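Local coordinates for holo-[acyl-carrier-protein] synthase (Thermotoga maritima, PDB 5XUM) that is a holo-[acyl-carrier-protein] synthase of the 4'-phosphopantetheinyl transferase superfamily, built from helices and several small beta sheets, at residues I115-E120 and E135-E140; K125-L130 and I139-P144. All blocks are in the same frame, centred on the assembly; numbering follows the deposited sequence.

Contact 1 (I115-E120 and E135-E140); sequences IVEGDE and EGWEIE
The side chain of Glu120 lies across the indole of Trp137, its extended chain passing obliquely over the outer part of the six-membered ring. Glu120 CG sits 4.1 Å from the centroid of that Trp137 ring, 30° off its normal, an off-centre CH-pi contact; farther out, Glu120 OE2 comes to 3.3 Å from Trp137 CH2, with carboxylate and ring planes 45° apart. Trp137 carries CG anti to its own carbonyl carbon (chi1 -63°), which swings the indole alongside the 115-120 chain, where the carbonyl oxygens of Val116 and Gly118 lie near its plane at the edge.

Strands 115-117 and 137-140 pair antiparallel: Val116 N donates to Trp137 O (2.8 Å) and Trp137 N to Val116 O (2.7 Å), the two hydrogen bonds of this pair. On the sheet face of Val116, its CG2 touches Ile139 CD1 at 3.8 Å. On the opposite face Ile115 CD1 lies 4.0 Å from Glu138 CB, and Ile115 CG2 packs on Glu135 CB and the Gly136 backbone.

Glu120 OE1 forms a salt bridge with Arg124 and Glu117 OE2 one with Arg132, which also makes a cation-pi contact with Trp137; the indole thus stands among acids and bases whose charges probably balance largely locally.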
ATOM      1  N   ILE A 115     -21.514   0.191  -8.742  1.00 43.47           N
ATOM      2  CA  ILE A 115     -22.891  -0.301  -8.797  1.00 44.52           C
ATOM      3  C   ILE A 115     -23.839   0.794  -9.278  1.00 43.45           C
ATOM      4  O   ILE A 115     -23.860   1.896  -8.725  1.00 45.89           O
ATOM      5  CB  ILE A 115     -23.366  -0.867  -7.432  1.00 45.01           C
ATOM      6  CG1 ILE A 115     -22.300  -1.781  -6.794  1.00 44.37           C
ATOM      7  CG2 ILE A 115     -24.714  -1.578  -7.570  1.00 45.67           C
ATOM      8  CD1 ILE A 115     -21.930  -3.019  -7.592  1.00 43.85           C
ATOM      9  N   VAL A 116     -24.609   0.473 -10.317  1.00 44.52           N
ATOM     10  CA  VAL A 116     -25.534   1.413 -10.952  1.00 49.39           C
ATOM     11  C   VAL A 116     -26.905   0.760 -11.150  1.00 52.57           C
ATOM     12  O   VAL A 116     -26.997  -0.379 -11.613  1.00 51.71           O
ATOM     13  CB  VAL A 116     -24.992   1.898 -12.321  1.00 50.39           C
ATOM     14  CG1 VAL A 116     -26.017   2.766 -13.038  1.00 54.19           C
ATOM     15  CG2 VAL A 116     -23.685   2.662 -12.154  1.00 47.73           C
ATOM     16  N   GLU A 117     -27.963   1.486 -10.795  1.00 54.84           N
ATOM     17  CA  GLU A 117     -29.332   1.019 -11.013  1.00 60.70           C
ATOM     18  C   GLU A 117     -29.958   1.726 -12.214  1.00 62.76           C
ATOM     19  O   GLU A 117     -29.938   2.956 -12.299  1.00 61.94           O
ATOM     20  CB  GLU A 117     -30.183   1.228  -9.753  1.00 64.09           C
ATOM     21  CG  GLU A 117     -31.605   0.677  -9.831  1.00 70.48           C
ATOM     22  CD  GLU A 117     -31.672  -0.840  -9.744  1.00 73.31           C
ATOM     23  OE1 GLU A 117     -32.148  -1.352  -8.708  1.00 80.83           O
ATOM     24  OE2 GLU A 117     -31.254  -1.525 -10.704  1.00 73.95           O
ATOM     25  N   GLY A 118     -30.507   0.938 -13.139  1.00 65.59           N
ATOM     26  CA  GLY A 118     -31.164   1.477 -14.332  1.00 68.35           C
ATOM     27  C   GLY A 118     -31.475   0.442 -15.399  1.00 68.57           C
ATOM     28  O   GLY A 118     -31.376  -0.763 -15.156  1.00 68.36           O
ATOM     29  N   ASP A 119     -31.851   0.924 -16.583  1.00 70.67           N
ATOM     30  CA  ASP A 119     -32.196   0.063 -17.717  1.00 70.47           C
ATOM     31  C   ASP A 119     -30.974  -0.683 -18.247  1.00 68.94           C
ATOM     32  O   ASP A 119     -29.938  -0.075 -18.527  1.00 65.06           O
ATOM     33  CB  ASP A 119     -32.845   0.885 -18.838  1.00 75.31           C
ATOM     34  CG  ASP A 119     -33.148   0.056 -20.078  1.00 78.97           C
ATOM     35  OD1 ASP A 119     -33.878  -0.954 -19.970  1.00 80.13           O
ATOM     36  OD2 ASP A 119     -32.658   0.422 -21.168  1.00 86.12           O
ATOM     37  N   GLU A 120     -31.116  -2.002 -18.384  1.00 66.62           N
ATOM     38  CA  GLU A 120     -30.035  -2.881 -18.834  1.00 66.74           C
ATOM     39  C   GLU A 120     -29.488  -2.483 -20.207  1.00 68.06           C
ATOM     40  O   GLU A 120     -28.271  -2.423 -20.400  1.00 69.37           O
ATOM     41  CB  GLU A 120     -30.513  -4.338 -18.853  1.00 70.35           C
ATOM     42  CG  GLU A 120     -29.423  -5.362 -19.140  1.00 71.57           C
ATOM     43  CD  GLU A 120     -29.937  -6.793 -19.180  1.00 74.01           C
ATOM     44  OE1 GLU A 120     -29.291  -7.633 -19.844  1.00 70.47           O
ATOM     45  OE2 GLU A 120     -30.980  -7.083 -18.551  1.00 76.28           O
ATOM     46  N   GLU A 135     -28.415  -4.725  -5.215  1.00 81.96           N
ATOM     47  CA  GLU A 135     -28.123  -3.289  -5.223  1.00 80.49           C
ATOM     48  C   GLU A 135     -28.223  -2.675  -6.622  1.00 69.82           C
ATOM     49  O   GLU A 135     -28.572  -1.501  -6.763  1.00 71.19           O
ATOM     50  CB  GLU A 135     -26.740  -3.005  -4.624  1.00 83.88           C
ATOM     51  CG  GLU A 135     -26.617  -3.284  -3.132  1.00 90.89           C
ATOM     52  CD  GLU A 135     -26.093  -4.677  -2.826  1.00100.78           C
ATOM     53  OE1 GLU A 135     -26.714  -5.669  -3.263  1.00 99.29           O
ATOM     54  OE2 GLU A 135     -25.055  -4.777  -2.135  1.00106.20           O
ATOM     55  N   GLY A 136     -27.910  -3.469  -7.645  1.00 66.26           N
ATOM     56  CA  GLY A 136     -28.004  -3.022  -9.037  1.00 62.27           C
ATOM     57  C   GLY A 136     -27.050  -3.731  -9.980  1.00 58.92           C
ATOM     58  O   GLY A 136     -26.648  -4.872  -9.734  1.00 60.62           O
ATOM     59  N   TRP A 137     -26.694  -3.049 -11.067  1.00 51.92           N
ATOM     60  CA  TRP A 137     -25.751  -3.575 -12.052  1.00 52.95           C
ATOM     61  C   TRP A 137     -24.340  -3.180 -11.717  1.00 50.89           C
ATOM     62  O   TRP A 137     -24.072  -2.017 -11.397  1.00 46.91           O
ATOM     63  CB  TRP A 137     -26.101  -3.071 -13.447  1.00 55.32           C
ATOM     64  CG  TRP A 137     -27.447  -3.538 -13.950  1.00 58.53           C
ATOM     65  CD1 TRP A 137     -28.655  -2.845 -13.917  1.00 61.34           C
ATOM     66  CD2 TRP A 137     -27.765  -4.826 -14.583  1.00 63.12           C
ATOM     67  NE1 TRP A 137     -29.666  -3.592 -14.468  1.00 65.84           N
ATOM     68  CE2 TRP A 137     -29.201  -4.790 -14.887  1.00 65.89           C
ATOM     69  CE3 TRP A 137     -27.033  -5.962 -14.914  1.00 65.91           C
ATOM     70  CZ2 TRP A 137     -29.850  -5.855 -15.496  1.00 68.71           C
ATOM     71  CZ3 TRP A 137     -27.700  -7.030 -15.530  1.00 68.99           C
ATOM     72  CH2 TRP A 137     -29.074  -6.975 -15.811  1.00 68.43           C
ATOM     73  N   GLU A 138     -23.424  -4.145 -11.784  1.00 47.21           N
ATOM     74  CA  GLU A 138     -22.001  -3.865 -11.624  1.00 49.98           C
ATOM     75  C   GLU A 138     -21.390  -3.571 -12.989  1.00 50.34           C
ATOM     76  O   GLU A 138     -21.485  -4.386 -13.910  1.00 53.09           O
ATOM     77  CB  GLU A 138     -21.268  -5.030 -10.944  1.00 50.87           C
ATOM     78  CG  GLU A 138     -19.830  -4.701 -10.549  1.00 53.63           C
ATOM     79  CD  GLU A 138     -19.040  -5.901 -10.048  1.00 58.06           C
ATOM     80  OE1 GLU A 138     -17.816  -5.751  -9.843  1.00 54.92           O
ATOM     81  OE2 GLU A 138     -19.624  -6.990  -9.856  1.00 60.37           O
ATOM     82  N   ILE A 139     -20.778  -2.397 -13.115  1.00 47.06           N
ATOM     83  CA  ILE A 139     -20.160  -1.974 -14.371  1.00 45.51           C
ATOM     84  C   ILE A 139     -18.673  -1.680 -14.192  1.00 45.20           C
ATOM     85  O   ILE A 139     -18.212  -1.406 -13.078  1.00 44.45           O
ATOM     86  CB  ILE A 139     -20.867  -0.733 -14.983  1.00 46.06           C
ATOM     87  CG1 ILE A 139     -20.781   0.477 -14.037  1.00 43.62           C
ATOM     88  CG2 ILE A 139     -22.316  -1.058 -15.347  1.00 47.29           C
ATOM     89  CD1 ILE A 139     -21.017   1.813 -14.710  1.00 43.91           C
ATOM     90  N   GLU A 140     -17.926  -1.761 -15.289  1.00 42.78           N
ATOM     91  CA  GLU A 140     -16.566  -1.247 -15.327  1.00 45.77           C
ATOM     92  C   GLU A 140     -16.563   0.072 -16.087  1.00 47.78           C
ATOM     93  O   GLU A 140     -17.054   0.150 -17.215  1.00 50.88           O
ATOM     94  CB  GLU A 140     -15.599  -2.260 -15.963  1.00 47.20           C
ATOM     95  CG  GLU A 140     -14.240  -1.698 -16.391  1.00 50.05           C
ATOM     96  CD  GLU A 140     -13.434  -1.056 -15.261  1.00 52.50           C
ATOM     97  OE1 GLU A 140     -13.777  -1.226 -14.073  1.00 50.09           O
ATOM     98  OE2 GLU A 140     -12.438  -0.367 -15.568  1.00 53.29           O
TER

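Contact 2 (K125-L130 and I139-P144); sequences KRFEVL and IETSLP
The ring of Phe127 is covered on both faces, by Ile139 CD1 on one and by its sequence neighbour Arg126 CB on the other. Ile139 CD1 stands 4.0 Å from the Phe127 ring centroid and only 16° off the normal, a CH-pi contact over the face. At the edge, in plane, Leu143 CD1 meets Phe127 CE1 at 3.8 Å, the two side chains crossing at about a right angle. Thr141 comes in obliquely, with OG1 3.7 Å from Phe127 CE1. That same Thr141 OG1 accepts the backbone N of Leu143 at 3.0 Å, closing an ST turn; it lies anti to the Thr141 backbone N and beside the carbonyl carbon, on the side of the chain that leads on to Leu143 N.

These residues sit at the open end of the beta hairpin formed by strands 128-132 and 137-140, where the chain arrives from helix 120-126 and leaves for helix 145-154. Leu148 of the latter helix touches both Phe127 and Thr141. Glu140 N donates to Glu128 O at 3.0 Å, nearly straight at 169°. A water takes the place of the return bond: it accepts from Glu128 N, and its oxygen donates to Glu140 O at 2.8 Å.

On the Val129 face of the hairpin, Val129 CG2 rests 4.0 Å from Ile139 CG2. On the other face the carboxylates of Glu128 and Glu140 are turned 90° to each other; the Glu140 chain bends at chi2, and its OE1 accepts from the backbone N of Gly112.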
ATOM      1  N   LYS A 125     -25.005  -0.331 -23.791  1.00 58.34           N
ATOM      2  CA  LYS A 125     -24.584   0.512 -24.911  1.00 59.18           C
ATOM      3  C   LYS A 125     -23.355   1.338 -24.544  1.00 58.83           C
ATOM      4  O   LYS A 125     -22.507   1.614 -25.394  1.00 60.48           O
ATOM      5  CB  LYS A 125     -25.706   1.469 -25.323  1.00 62.43           C
ATOM      6  CG  LYS A 125     -26.902   0.828 -26.005  1.00 62.43           C
ATOM      7  CD  LYS A 125     -28.009   1.854 -26.177  1.00 62.14           C
ATOM      8  CE  LYS A 125     -29.350   1.192 -26.445  1.00 63.49           C
ATOM      9  NZ  LYS A 125     -30.438   2.200 -26.575  1.00 67.11           N
ATOM     10  N   ARG A 126     -23.273   1.724 -23.273  1.00 54.36           N
ATOM     11  CA  ARG A 126     -22.261   2.668 -22.809  1.00 53.09           C
ATOM     12  C   ARG A 126     -21.131   2.012 -22.016  1.00 52.57           C
ATOM     13  O   ARG A 126     -19.974   2.422 -22.130  1.00 54.29           O
ATOM     14  CB  ARG A 126     -22.923   3.776 -21.984  1.00 54.54           C
ATOM     15  CG  ARG A 126     -23.839   4.677 -22.799  1.00 54.47           C
ATOM     16  CD  ARG A 126     -24.867   5.381 -21.928  1.00 57.72           C
ATOM     17  NE  ARG A 126     -25.714   6.287 -22.707  1.00 61.02           N
ATOM     18  CZ  ARG A 126     -26.784   5.916 -23.409  1.00 58.74           C
ATOM     19  NH1 ARG A 126     -27.481   6.825 -24.077  1.00 60.53           N
ATOM     20  NH2 ARG A 126     -27.164   4.643 -23.447  1.00 49.05           N
ATOM     21  N   PHE A 127     -21.465   0.993 -21.228  1.00 49.79           N
ATOM     22  CA  PHE A 127     -20.501   0.373 -20.318  1.00 48.40           C
ATOM     23  C   PHE A 127     -20.388  -1.133 -20.482  1.00 51.33           C
ATOM     24  O   PHE A 127     -21.305  -1.794 -20.972  1.00 51.65           O
ATOM     25  CB  PHE A 127     -20.863   0.678 -18.860  1.00 45.54           C
ATOM     26  CG  PHE A 127     -21.077   2.133 -18.579  1.00 44.44           C
ATOM     27  CD1 PHE A 127     -20.007   3.022 -18.579  1.00 44.32           C
ATOM     28  CD2 PHE A 127     -22.351   2.616 -18.304  1.00 43.20           C
ATOM     29  CE1 PHE A 127     -20.206   4.368 -18.318  1.00 45.61           C
ATOM     30  CE2 PHE A 127     -22.558   3.960 -18.040  1.00 44.54           C
ATOM     31  CZ  PHE A 127     -21.483   4.837 -18.048  1.00 45.03           C
ATOM     32  N   GLU A 128     -19.242  -1.659 -20.059  1.00 52.95           N
ATOM     33  CA  GLU A 128     -19.039  -3.087 -19.891  1.00 53.39           C
ATOM     34  C   GLU A 128     -19.765  -3.512 -18.615  1.00 54.20           C
ATOM     35  O   GLU A 128     -19.357  -3.150 -17.510  1.00 56.06           O
ATOM     36  CB  GLU A 128     -17.539  -3.386 -19.794  1.00 56.41           C
ATOM     37  CG  GLU A 128     -17.175  -4.860 -19.678  1.00 61.04           C
ATOM     38  CD  GLU A 128     -15.685  -5.089 -19.477  1.00 64.70           C
ATOM     39  OE1 GLU A 128     -15.266  -6.266 -19.459  1.00 75.18           O
ATOM     40  OE2 GLU A 128     -14.926  -4.104 -19.337  1.00 66.57           O
ATOM     41  N   VAL A 129     -20.858  -4.254 -18.781  1.00 56.87           N
ATOM     42  CA  VAL A 129     -21.669  -4.730 -17.658  1.00 57.00           C
ATOM     43  C   VAL A 129     -21.180  -6.111 -17.221  1.00 60.33           C
ATOM     44  O   VAL A 129     -21.023  -7.010 -18.047  1.00 64.15           O
ATOM     45  CB  VAL A 129     -23.175  -4.760 -18.016  1.00 57.56           C
ATOM     46  CG1 VAL A 129     -23.997  -5.391 -16.901  1.00 56.42           C
ATOM     47  CG2 VAL A 129     -23.682  -3.353 -18.308  1.00 56.02           C
ATOM     48  N   LEU A 130     -20.942  -6.268 -15.920  1.00 62.24           N
ATOM     49  CA  LEU A 130     -20.301  -7.473 -15.386  1.00 64.31           C
ATOM     50  C   LEU A 130     -21.257  -8.427 -14.670  1.00 67.50           C
ATOM     51  O   LEU A 130     -21.343  -9.603 -15.028  1.00 80.49           O
ATOM     52  CB  LEU A 130     -19.133  -7.097 -14.463  1.00 61.91           C
ATOM     53  CG  LEU A 130     -17.928  -6.386 -15.089  1.00 61.04           C
ATOM     54  CD1 LEU A 130     -17.096  -5.701 -14.013  1.00 56.21           C
ATOM     55  CD2 LEU A 130     -17.074  -7.346 -15.909  1.00 56.46           C
ATOM     56  N   ILE A 139     -20.778  -2.397 -13.115  1.00 47.06           N
ATOM     57  CA  ILE A 139     -20.160  -1.974 -14.371  1.00 45.51           C
ATOM     58  C   ILE A 139     -18.673  -1.680 -14.192  1.00 45.20           C
ATOM     59  O   ILE A 139     -18.212  -1.406 -13.078  1.00 44.45           O
ATOM     60  CB  ILE A 139     -20.867  -0.733 -14.983  1.00 46.06           C
ATOM     61  CG1 ILE A 139     -20.781   0.477 -14.037  1.00 43.62           C
ATOM     62  CG2 ILE A 139     -22.316  -1.058 -15.347  1.00 47.29           C
ATOM     63  CD1 ILE A 139     -21.017   1.813 -14.710  1.00 43.91           C
ATOM     64  N   GLU A 140     -17.926  -1.761 -15.289  1.00 42.78           N
ATOM     65  CA  GLU A 140     -16.566  -1.247 -15.327  1.00 45.77           C
ATOM     66  C   GLU A 140     -16.563   0.072 -16.087  1.00 47.78           C
ATOM     67  O   GLU A 140     -17.054   0.150 -17.215  1.00 50.88           O
ATOM     68  CB  GLU A 140     -15.599  -2.260 -15.963  1.00 47.20           C
ATOM     69  CG  GLU A 140     -14.240  -1.698 -16.391  1.00 50.05           C
ATOM     70  CD  GLU A 140     -13.434  -1.056 -15.261  1.00 52.50           C
ATOM     71  OE1 GLU A 140     -13.777  -1.226 -14.073  1.00 50.09           O
ATOM     72  OE2 GLU A 140     -12.438  -0.367 -15.568  1.00 53.29           O
ATOM     73  N   THR A 141     -16.033   1.110 -15.447  1.00 43.47           N
ATOM     74  CA  THR A 141     -15.861   2.414 -16.084  1.00 43.54           C
ATOM     75  C   THR A 141     -14.678   3.170 -15.479  1.00 43.62           C
ATOM     76  O   THR A 141     -14.347   2.991 -14.302  1.00 42.82           O
ATOM     77  CB  THR A 141     -17.148   3.277 -16.027  1.00 42.81           C
ATOM     78  OG1 THR A 141     -16.901   4.549 -16.638  1.00 41.91           O
ATOM     79  CG2 THR A 141     -17.620   3.500 -14.591  1.00 43.43           C
ATOM     80  N   SER A 142     -14.042   4.001 -16.302  1.00 44.10           N
ATOM     81  CA  SER A 142     -12.957   4.867 -15.855  1.00 45.78           C
ATOM     82  C   SER A 142     -13.451   6.300 -15.659  1.00 45.13           C
ATOM     83  O   SER A 142     -12.653   7.217 -15.468  1.00 51.15           O
ATOM     84  CB  SER A 142     -11.797   4.835 -16.853  1.00 53.54           C
ATOM     85  OG  SER A 142     -11.237   3.536 -16.934  1.00 65.48           O
ATOM     86  N   LEU A 143     -14.768   6.489 -15.711  1.00 41.30           N
ATOM     87  CA  LEU A 143     -15.359   7.801 -15.475  1.00 42.38           C
ATOM     88  C   LEU A 143     -15.301   8.155 -13.992  1.00 42.05           C
ATOM     89  O   LEU A 143     -15.657   7.330 -13.146  1.00 40.14           O
ATOM     90  CB  LEU A 143     -16.807   7.862 -15.982  1.00 42.08           C
ATOM     91  CG  LEU A 143     -17.048   7.829 -17.497  1.00 43.79           C
ATOM     92  CD1 LEU A 143     -18.539   7.752 -17.796  1.00 42.95           C
ATOM     93  CD2 LEU A 143     -16.421   9.031 -18.193  1.00 47.83           C
ATOM     94  N   PRO A 144     -14.833   9.379 -13.673  1.00 43.19           N
ATOM     95  CA  PRO A 144     -14.825   9.884 -12.299  1.00 43.28           C
ATOM     96  C   PRO A 144     -16.254   9.971 -11.744  1.00 43.33           C
ATOM     97  O   PRO A 144     -17.197  10.152 -12.522  1.00 46.42           O
ATOM     98  CB  PRO A 144     -14.201  11.278 -12.443  1.00 46.56           C
ATOM     99  CG  PRO A 144     -13.408  11.214 -13.705  1.00 45.93           C
ATOM    100  CD  PRO A 144     -14.218  10.337 -14.610  1.00 43.84           C
TER
HETATM  101  O   HOH W   1     -16.869   0.319 -19.962  1.00 48.70           O

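Contacts 1 and 2 lie on the two flanks of strand 137-140: strand 114-117 pairs along one and strand 128-132 along the other, giving three neighbouring strands of a four-stranded antiparallel sheet that strand 158-162 completes. Their centres are 9 Å apart. Ile139 and Glu140 belong to both, and Ile139 connects Val116 of contact 1 with Phe127 of contact 2. Glu138 O lies 2.8 Å from Leu130 N, a probable hydrogen bond, and Trp137 CE3 packs 3.7 Å from Val129 CG1. Helix 120-126 links segments 115-120 and 125-130, and its Leu123 touches Val116, Trp137 and Val129. Neither contact is touched by another protein chain of the assembly.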